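Local structure of orotidine-5-phosphate decarboxylase/orotate phosphoribosyltransferase, putative (Ompdcase-oprtase, putative) (Leishmania infantum, 3QW3) at residues R161-W166 against R190-W195. The protein probably catalyses, through this decarboxylase part of a bifunctional UMP synthase, the conversion of orotidine 5'-phosphate to UMP and carbon dioxide. Residues are numbered along the deposited sequence; the frame is centred on the assembly and turned at random.
With SO4 (sulfate ion), chain F.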
loop_
_atom_site.group_PDB
_atom_site.type_symbol
_atom_site.label_atom_id
_atom_site.label_comp_id
_atom_site.label_asym_id
_atom_site.label_seq_id
_atom_site.Cartn_x
_atom_site.Cartn_y
_atom_site.Cartn_z
ATOM N N ARG A 161 2.152 -13.270 14.296
ATOM C CA ARG A 161 1.223 -12.197 14.623
ATOM C C ARG A 161 -0.134 -12.428 13.977
ATOM O O ARG A 161 -1.171 -12.258 14.613
ATOM C CB ARG A 161 1.785 -10.856 14.158
ATOM C CG ARG A 161 2.488 -10.082 15.239
ATOM C CD ARG A 161 3.472 -9.100 14.640
ATOM N NE ARG A 161 4.251 -8.431 15.678
ATOM C CZ ARG A 161 5.334 -8.937 16.263
ATOM N NH1 ARG A 161 5.793 -10.137 15.931
ATOM N NH2 ARG A 161 5.958 -8.232 17.193
ATOM N N ALA A 162 -0.109 -12.819 12.704
ATOM C CA ALA A 162 -1.321 -13.009 11.931
ATOM C C ALA A 162 -2.172 -14.153 12.476
ATOM O O ALA A 162 -3.378 -13.997 12.629
ATOM C CB ALA A 162 -0.982 -13.234 10.462
ATOM N N GLU A 163 -1.538 -15.289 12.770
ATOM C CA GLU A 163 -2.234 -16.448 13.349
ATOM C C GLU A 163 -2.682 -16.157 14.781
ATOM O O GLU A 163 -3.731 -16.637 15.221
ATOM C CB GLU A 163 -1.324 -17.687 13.311
ATOM C CG GLU A 163 -1.917 -18.977 13.912
ATOM C CD GLU A 163 -2.890 -19.712 12.992
ATOM O OE1 GLU A 163 -2.655 -19.792 11.768
ATOM O OE2 GLU A 163 -3.897 -20.240 13.505
ATOM N N GLY A 164 -1.888 -15.354 15.490
ATOM C CA GLY A 164 -2.134 -15.024 16.891
ATOM C C GLY A 164 -2.976 -13.772 17.094
ATOM O O GLY A 164 -4.163 -13.776 16.796
ATOM N N PRO A 165 -2.358 -12.687 17.597
ATOM C CA PRO A 165 -3.090 -11.477 18.005
ATOM C C PRO A 165 -3.976 -10.837 16.935
ATOM O O PRO A 165 -5.044 -10.326 17.263
ATOM C CB PRO A 165 -1.979 -10.508 18.444
ATOM C CG PRO A 165 -0.693 -11.150 18.077
ATOM C CD PRO A 165 -0.926 -12.605 17.929
ATOM N N TRP A 166 -3.555 -10.865 15.673
ATOM C CA TRP A 166 -4.308 -10.188 14.611
ATOM C C TRP A 166 -5.653 -10.837 14.259
ATOM O O TRP A 166 -6.579 -10.151 13.822
ATOM C CB TRP A 166 -3.453 -10.020 13.346
ATOM C CG TRP A 166 -2.270 -9.084 13.501
ATOM C CD1 TRP A 166 -2.023 -8.234 14.541
ATOM C CD2 TRP A 166 -1.204 -8.884 12.560
ATOM N NE1 TRP A 166 -0.856 -7.536 14.318
ATOM C CE2 TRP A 166 -0.337 -7.915 13.109
ATOM C CE3 TRP A 166 -0.894 -9.440 11.310
ATOM C CZ2 TRP A 166 0.825 -7.487 12.451
ATOM C CZ3 TRP A 166 0.260 -9.015 10.658
ATOM C CH2 TRP A 166 1.104 -8.047 11.230
ATOM N N ARG A 190 4.215 -21.701 11.486
ATOM C CA ARG A 190 3.891 -20.569 12.369
ATOM C C ARG A 190 2.405 -20.240 12.361
ATOM O O ARG A 190 1.868 -19.729 13.349
ATOM C CB ARG A 190 4.686 -19.317 11.972
ATOM C CG ARG A 190 6.196 -19.473 12.030
ATOM C CD ARG A 190 6.691 -19.726 13.452
ATOM N NE ARG A 190 8.136 -19.952 13.484
ATOM C CZ ARG A 190 8.888 -19.911 14.584
ATOM N NH1 ARG A 190 8.343 -19.640 15.764
ATOM N NH2 ARG A 190 10.194 -20.134 14.501
ATOM N N ALA A 191 1.749 -20.533 11.240
ATOM C CA ALA A 191 0.342 -20.218 11.049
ATOM C C ALA A 191 -0.396 -21.435 10.496
ATOM O O ALA A 191 -0.622 -21.529 9.293
ATOM C CB ALA A 191 0.181 -19.012 10.111
ATOM N N PRO A 192 -0.780 -22.369 11.383
ATOM C CA PRO A 192 -1.387 -23.634 10.951
ATOM C C PRO A 192 -2.798 -23.544 10.355
ATOM O O PRO A 192 -3.209 -24.459 9.632
ATOM C CB PRO A 192 -1.403 -24.470 12.245
ATOM C CG PRO A 192 -0.395 -23.825 13.140
ATOM C CD PRO A 192 -0.529 -22.363 12.837
ATOM N N THR A 193 -3.542 -22.479 10.647
ATOM C CA THR A 193 -4.948 -22.416 10.219
ATOM C C THR A 193 -5.270 -21.382 9.134
ATOM O O THR A 193 -6.325 -21.457 8.501
ATOM C CB THR A 193 -5.929 -22.202 11.407
ATOM O OG1 THR A 193 -5.796 -20.868 11.918
ATOM C CG2 THR A 193 -5.687 -23.212 12.517
ATOM N N LEU A 194 -4.383 -20.411 8.922
ATOM C CA LEU A 194 -4.714 -19.308 8.020
ATOM C C LEU A 194 -4.715 -19.718 6.555
ATOM O O LEU A 194 -3.928 -20.555 6.147
ATOM C CB LEU A 194 -3.755 -18.132 8.213
ATOM C CG LEU A 194 -3.640 -17.556 9.625
ATOM C CD1 LEU A 194 -2.830 -16.279 9.567
ATOM C CD2 LEU A 194 -5.008 -17.301 10.255
ATOM N N TRP A 195 -5.601 -19.107 5.775
ATOM C CA TRP A 195 -5.547 -19.245 4.323
ATOM C C TRP A 195 -4.352 -18.476 3.793
ATOM O O TRP A 195 -4.061 -17.368 4.267
ATOM C CB TRP A 195 -6.819 -18.701 3.682
ATOM C CG TRP A 195 -7.919 -19.700 3.637
ATOM C CD1 TRP A 195 -8.813 -19.993 4.629
ATOM C CD2 TRP A 195 -8.242 -20.552 2.535
ATOM N NE1 TRP A 195 -9.685 -20.974 4.204
ATOM C CE2 TRP A 195 -9.353 -21.335 2.923
ATOM C CE3 TRP A 195 -7.704 -20.727 1.251
ATOM C CZ2 TRP A 195 -9.932 -22.284 2.074
ATOM C CZ3 TRP A 195 -8.281 -21.676 0.405
ATOM C CH2 TRP A 195 -9.384 -22.441 0.827
HETATM S S SO4 F . 8.025 -10.800 19.137
HETATM O O1 SO4 F . 8.549 -9.961 20.211
HETATM O O2 SO4 F . 6.916 -11.609 19.642
HETATM O O3 SO4 F . 7.542 -9.951 18.060
HETATM O O4 SO4 F . 9.087 -11.663 18.624
#
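Ala162 opens the contact on its buried side, its CB lying 3.7 Å from CD1 of Leu194 in a small apolar seam between the last turn of helix 154-163 and the loop 191-195. The preceding Arg161 faces a sulfate instead, probably taken up from the crystallisation liquor and also bound by Arg152; its NH1 donates to O3 of that ion at 2.8 Å.

Glu163 carries most of the join. With CG anti to the backbone N (chi1 179°) and the chain bent at chi2, the carboxylate lies against the turn running from Ala191 to Leu194. Glu163 OE1 accepts the backbone N-H of Thr193 at 3.0 Å, with an N-H...O angle of 161° but 32° out of the carboxylate plane, and has a weak second bond from Leu194 N. Glu163 OE2 takes the hydroxyl of Thr193, OG1, at 2.6 Å and closer to the plane. Both donors come in on the syn side of their oxygens, a two-point grip that should limit rotation of the carboxylate. Apolar atoms flank it: CG of Leu194 lies 3.2 Å from Glu163 OE1, and CD of Pro192 packs 3.8 Å from Glu163 CG. Gly164 then ends the helix, and Trp166 turns to the second subunit, where NE1 bonds to Asp143.

The contact thus ties the C-terminal end of helix 154-163 to the loop joining helix 181-190 to strand 196-198, the two helices being successive members of the ring around the TIM-barrel strands. Beneath, Leu174 of strand 172-176 packs against Ala162, Ala191 and Leu194, and a salt bridge from Arg190 NH1 to Glu160 links the helices as well.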